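Local coordinates for protein protease Do-like 8, chloroplastic (Arabidopsis thaliana, PDB 4IC6) that probably works as a serine protease of the HtrA (Deg) family in the chloroplast, cutting proteins with a trypsin-like domain that is followed by a PDZ domain, at residues Q33-N38 / H167-G172; E28-Q33 / G153-A158. The protein carries 1 engineered substitution. One frame throughout, in Å; residues are numbered along the deposited sequence.

Contact 1: residues Q33-N38 / H167-G172; sequences QLFEKN and HTLTVG
Phe-35 reaches from helix 26-39 to the start of strand 168-176 and the residue just before it, meeting His-167, Thr-168 and Leu-169 with one side of its ring. CZ comes up against CB of His-167 at 3.5 Å. CE1 lies 3.5 Å from the backbone O of Thr-168, which sits at the ring edge, near its plane. Farther back, CD1 rests 3.9 Å from CB of Leu-169, the leucine running back alongside the ring, antiparallel to it. The ring gets this far because CG stands anti to the backbone N of Phe-35 (chi1 171°), which puts the ring against the strand. On the strand, Leu-169 turns its side chain to the helix and also packs on Ile-31 one turn earlier, while His-167 supplies its CB and sends its imidazole elsewhere, NE2 being hydrogen-bonded to the backbone O of Val-42. Val-152 of a second subunit packs on both Phe-35 and Leu-169, so the ring also belongs to a subunit interface. With an alanine here the ring is lost, which is likely to open a gap between helix and strand and leave CB of His-167 and of Leu-169 without their aromatic neighbour. Toward its end the helix is tied to itself: Asn-38 ND2 bonds to Leu-34 O at 2.7 Å, and that oxygen also takes the backbone N of Asn-38 from the opposite face of its plane. No hydrogen bond spans the two segments. Their cohesion is therefore apolar, an N-terminal helix laid against the second barrel of a chymotrypsin-like protease, with the carbonyl at the ring edge adding at most a weak polar attraction to the ring hydrogens.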
loop_
_atom_site.group_PDB
_atom_site.type_symbol
_atom_site.label_atom_id
_atom_site.label_comp_id
_atom_site.label_asym_id
_atom_site.label_seq_id
_atom_site.Cartn_x
_atom_site.Cartn_y
_atom_site.Cartn_z
ATOM N N GLN A 33 3.294 7.290 -40.626
ATOM C CA GLN A 33 4.366 6.937 -41.563
ATOM C C GLN A 33 5.733 6.869 -40.863
ATOM O O GLN A 33 6.510 5.949 -41.097
ATOM C CB GLN A 33 4.399 7.906 -42.754
ATOM N N LEU A 34 6.020 7.829 -39.988
ATOM C CA LEU A 34 7.254 7.785 -39.197
ATOM C C LEU A 34 7.375 6.513 -38.376
ATOM O O LEU A 34 8.437 5.882 -38.323
ATOM C CB LEU A 34 7.315 8.961 -38.230
ATOM C CG LEU A 34 7.996 10.225 -38.744
ATOM C CD1 LEU A 34 8.154 11.198 -37.581
ATOM C CD2 LEU A 34 9.353 9.898 -39.373
ATOM N N PHE A 35 6.281 6.140 -37.720
ATOM C CA PHE A 35 6.259 4.909 -36.940
ATOM C C PHE A 35 6.565 3.695 -37.810
ATOM O O PHE A 35 7.464 2.921 -37.504
ATOM C CB PHE A 35 4.902 4.713 -36.262
ATOM C CG PHE A 35 4.744 3.365 -35.611
ATOM C CD1 PHE A 35 5.301 3.108 -34.369
ATOM C CD2 PHE A 35 4.032 2.361 -36.237
ATOM C CE1 PHE A 35 5.145 1.849 -33.759
ATOM C CE2 PHE A 35 3.877 1.107 -35.644
ATOM C CZ PHE A 35 4.434 0.855 -34.404
ATOM N N GLU A 36 5.804 3.518 -38.881
ATOM C CA GLU A 36 5.970 2.344 -39.727
ATOM C C GLU A 36 7.395 2.282 -40.254
ATOM O O GLU A 36 8.037 1.225 -40.234
ATOM C CB GLU A 36 4.972 2.368 -40.876
ATOM N N LYS A 37 7.883 3.426 -40.727
ATOM C CA LYS A 37 9.237 3.540 -41.252
ATOM C C LYS A 37 10.272 3.108 -40.211
ATOM O O LYS A 37 11.264 2.447 -40.538
ATOM C CB LYS A 37 9.489 4.983 -41.695
ATOM C CG LYS A 37 10.893 5.269 -42.161
ATOM C CD LYS A 37 10.982 6.672 -42.758
ATOM C CE LYS A 37 12.400 6.989 -43.216
ATOM N NZ LYS A 37 13.369 6.831 -42.097
ATOM N N ASN A 38 10.034 3.456 -38.948
ATOM C CA ASN A 38 11.027 3.196 -37.900
ATOM C C ASN A 38 10.897 1.872 -37.142
ATOM O O ASN A 38 11.789 1.497 -36.376
ATOM C CB ASN A 38 11.124 4.387 -36.943
ATOM C CG ASN A 38 11.841 5.560 -37.576
ATOM O OD1 ASN A 38 13.072 5.591 -37.627
ATOM N ND2 ASN A 38 11.076 6.509 -38.104
ATOM N N HIS A 167 5.071 -3.764 -32.537
ATOM C CA HIS A 167 5.669 -2.536 -32.022
ATOM C C HIS A 167 4.638 -1.670 -31.311
ATOM O O HIS A 167 3.431 -1.801 -31.548
ATOM C CB HIS A 167 6.353 -1.744 -33.146
ATOM C CG HIS A 167 7.645 -2.343 -33.603
ATOM N ND1 HIS A 167 7.708 -3.494 -34.365
ATOM C CD2 HIS A 167 8.926 -1.960 -33.393
ATOM C CE1 HIS A 167 8.972 -3.789 -34.609
ATOM N NE2 HIS A 167 9.732 -2.874 -34.033
ATOM N N THR A 168 5.125 -0.779 -30.451
ATOM C CA THR A 168 4.265 0.109 -29.669
ATOM C C THR A 168 4.628 1.541 -29.950
ATOM O O THR A 168 5.752 1.827 -30.336
ATOM C CB THR A 168 4.460 -0.103 -28.155
ATOM O OG1 THR A 168 5.815 0.208 -27.803
ATOM C CG2 THR A 168 4.196 -1.552 -27.778
ATOM N N LEU A 169 3.697 2.457 -29.711
ATOM C CA LEU A 169 4.013 3.872 -29.880
ATOM C C LEU A 169 3.344 4.665 -28.786
ATOM O O LEU A 169 2.204 4.379 -28.422
ATOM C CB LEU A 169 3.462 4.364 -31.211
ATOM C CG LEU A 169 3.532 5.871 -31.470
ATOM C CD1 LEU A 169 4.983 6.285 -31.574
ATOM C CD2 LEU A 169 2.794 6.202 -32.751
ATOM N N THR A 170 4.049 5.665 -28.274
ATOM C CA THR A 170 3.412 6.713 -27.488
ATOM C C THR A 170 3.884 8.052 -28.020
ATOM O O THR A 170 4.941 8.138 -28.641
ATOM C CB THR A 170 3.689 6.580 -25.963
ATOM O OG1 THR A 170 5.083 6.790 -25.694
ATOM C CG2 THR A 170 3.271 5.201 -25.459
ATOM N N VAL A 171 3.105 9.100 -27.793
ATOM C CA VAL A 171 3.419 10.385 -28.391
ATOM C C VAL A 171 3.111 11.491 -27.403
ATOM O O VAL A 171 2.056 11.492 -26.781
ATOM C CB VAL A 171 2.567 10.630 -29.661
ATOM C CG1 VAL A 171 2.744 12.055 -30.174
ATOM C CG2 VAL A 171 2.916 9.624 -30.766
ATOM N N GLY A 172 4.041 12.425 -27.260
ATOM C CA GLY A 172 3.797 13.631 -26.499
ATOM C C GLY A 172 4.749 14.719 -26.943
ATOM O O GLY A 172 5.145 14.789 -28.115
#

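Contact 2: residues E28-Q33 / G153-A158; sequences EGRIVQ and GQQCLA
Gln-155 stretches from strand 155-160 to helix 26-39 and ends between Arg-30 and Ile-31. From CB the chain leaves with CG anti to the backbone N and stays extended beyond it, so that the amide is delivered to the helix. CD comes within 3.8 Å of Arg-30 NH1, and from there the two ends of the amide part company. OE1 accepts a hydrogen bond from Arg-30 NH1 at 3.3 Å, with an N-H...O angle of 150°; Arg-30 NH2 adds a second, weak one at 3.4 Å. The oxygen lies at the edge of the guanidinium, near its plane, whereas NH1 stands above the carbonyl plane of Gln-155; the two flat groups are turned 48° apart. Both bonds are long, a loose two-pronged grip. NE2, at the other end, lies 3.6 Å from CD1 of Ile-31 and nearly as close to CG1, an amide nitrogen set against an aliphatic branch. The other branch of Ile-31 serves the next residue on the helix-facing side of the strand: CG2 approaches CD1 of Leu-157 at 4.3 Å. Arg-30 has a further partner, a cation-pi contact with Phe-25 of a third subunit, and the backbone N of Gln-155 is bonded to Glu-28 of that same subunit. The axes of helix 28-33 and strand 155-158 run in broadly the same direction, 36° apart and 10.7 Å distant at closest approach. Here the N-terminal helix covers the first strand of the second six-stranded antiparallel barrel, part of the double-barrel fold of chymotrypsin-like proteases, with subunit contacts at its border as expected for an oligomeric HtrA protease.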
loop_
_atom_site.group_PDB
_atom_site.type_symbol
_atom_site.label_atom_id
_atom_site.label_comp_id
_atom_site.label_asym_id
_atom_site.label_seq_id
_atom_site.Cartn_x
_atom_site.Cartn_y
_atom_site.Cartn_z
ATOM N N GLU A 28 -1.639 13.205 -37.757
ATOM C CA GLU A 28 -1.712 11.761 -37.512
ATOM C C GLU A 28 -1.093 11.004 -38.692
ATOM O O GLU A 28 -0.423 10.003 -38.494
ATOM C CB GLU A 28 -3.144 11.285 -37.229
ATOM C CG GLU A 28 -4.148 11.647 -38.308
ATOM C CD GLU A 28 -5.475 10.905 -38.157
ATOM O OE1 GLU A 28 -5.605 10.054 -37.238
ATOM O OE2 GLU A 28 -6.383 11.160 -38.975
ATOM N N GLY A 29 -1.289 11.506 -39.910
ATOM C CA GLY A 29 -0.669 10.911 -41.086
ATOM C C GLY A 29 0.848 10.792 -40.999
ATOM O O GLY A 29 1.406 9.730 -41.296
ATOM N N ARG A 30 1.523 11.879 -40.612
ATOM C CA ARG A 30 2.984 11.869 -40.460
ATOM C C ARG A 30 3.414 10.861 -39.405
ATOM O O ARG A 30 4.375 10.123 -39.591
ATOM C CB ARG A 30 3.519 13.232 -40.004
ATOM C CG ARG A 30 3.318 14.383 -40.959
ATOM C CD ARG A 30 4.211 15.584 -40.578
ATOM N NE ARG A 30 3.860 16.220 -39.301
ATOM C CZ ARG A 30 4.491 16.006 -38.147
ATOM N NH1 ARG A 30 4.099 16.640 -37.049
ATOM N NH2 ARG A 30 5.511 15.159 -38.087
ATOM N N ILE A 31 2.725 10.882 -38.272
ATOM C CA ILE A 31 3.047 10.000 -37.163
ATOM C C ILE A 31 2.972 8.553 -37.610
ATOM O O ILE A 31 3.876 7.762 -37.336
ATOM C CB ILE A 31 2.091 10.200 -35.985
ATOM C CG1 ILE A 31 2.206 11.621 -35.435
ATOM C CG2 ILE A 31 2.405 9.212 -34.868
ATOM C CD1 ILE A 31 1.346 11.839 -34.190
ATOM N N VAL A 32 1.883 8.207 -38.289
ATOM C CA VAL A 32 1.717 6.849 -38.815
ATOM C C VAL A 32 2.866 6.409 -39.726
ATOM O O VAL A 32 3.374 5.286 -39.597
ATOM C CB VAL A 32 0.347 6.668 -39.504
ATOM C CG1 VAL A 32 0.351 5.445 -40.424
ATOM C CG2 VAL A 32 -0.766 6.550 -38.446
ATOM N N GLN A 33 3.294 7.290 -40.626
ATOM C CA GLN A 33 4.366 6.937 -41.563
ATOM C C GLN A 33 5.733 6.869 -40.863
ATOM O O GLN A 33 6.510 5.949 -41.097
ATOM C CB GLN A 33 4.399 7.906 -42.754
ATOM N N GLY A 153 8.497 21.515 -26.027
ATOM C CA GLY A 153 7.308 21.730 -26.817
ATOM C C GLY A 153 7.323 20.953 -28.114
ATOM O O GLY A 153 6.283 20.782 -28.758
ATOM N N GLN A 154 8.503 20.494 -28.517
ATOM C CA GLN A 154 8.615 19.717 -29.752
ATOM C C GLN A 154 7.904 18.384 -29.602
ATOM O O GLN A 154 7.901 17.799 -28.521
ATOM C CB GLN A 154 10.078 19.409 -30.061
ATOM C CG GLN A 154 10.790 20.467 -30.822
ATOM C CD GLN A 154 12.198 20.037 -31.175
ATOM O OE1 GLN A 154 13.173 20.645 -30.731
ATOM N NE2 GLN A 154 12.311 18.974 -31.988
ATOM N N GLN A 155 7.355 17.894 -30.708
ATOM C CA GLN A 155 6.668 16.609 -30.741
ATOM C C GLN A 155 7.720 15.514 -30.626
ATOM O O GLN A 155 8.812 15.620 -31.206
ATOM C CB GLN A 155 5.949 16.456 -32.087
ATOM C CG GLN A 155 5.234 15.115 -32.284
ATOM C CD GLN A 155 4.761 14.946 -33.720
ATOM O OE1 GLN A 155 5.559 14.993 -34.654
ATOM N NE2 GLN A 155 3.459 14.773 -33.905
ATOM N N CYS A 156 7.422 14.478 -29.856
ATOM C CA CYS A 156 8.299 13.300 -29.821
ATOM C C CYS A 156 7.511 11.991 -29.847
ATOM O O CYS A 156 6.370 11.928 -29.371
ATOM C CB CYS A 156 9.246 13.338 -28.619
ATOM S SG CYS A 156 8.507 13.615 -26.997
ATOM N N LEU A 157 8.124 10.950 -30.412
ATOM C CA LEU A 157 7.496 9.633 -30.459
ATOM C C LEU A 157 8.397 8.608 -29.795
ATOM O O LEU A 157 9.583 8.517 -30.103
ATOM C CB LEU A 157 7.180 9.171 -31.894
ATOM C CG LEU A 157 7.208 10.046 -33.148
ATOM C CD1 LEU A 157 6.716 9.205 -34.338
ATOM C CD2 LEU A 157 6.394 11.328 -33.032
ATOM N N ALA A 158 7.827 7.836 -28.882
ATOM C CA ALA A 158 8.565 6.788 -28.197
ATOM C C ALA A 158 8.107 5.444 -28.770
ATOM O O ALA A 158 6.916 5.106 -28.693
ATOM C CB ALA A 158 8.291 6.861 -26.687
#

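Contacts 1 and 2 are successive steps of one interface, with centres about 7 Å apart: both use helix 26-39, where their ranges overlap at Gln-33, and land on strands 168-176 and 155-160, antiparallel neighbours in the second barrel. Between those strands, Gly-172 O to Cys-156 N and Thr-170 O to Ala-158 N, each 2.9 Å, are probable hydrogen bonds, and CD1 of Leu-169 packs on CB of Leu-157 at 3.6 Å. The second subunit touches both contacts. Contact 1 is nearer the predicted charge relay: the side chain of Thr-168 lies about 9 Å from that of Ala-204, an engineered residue at its third position, whereas contact 2 is away from the annotated sites.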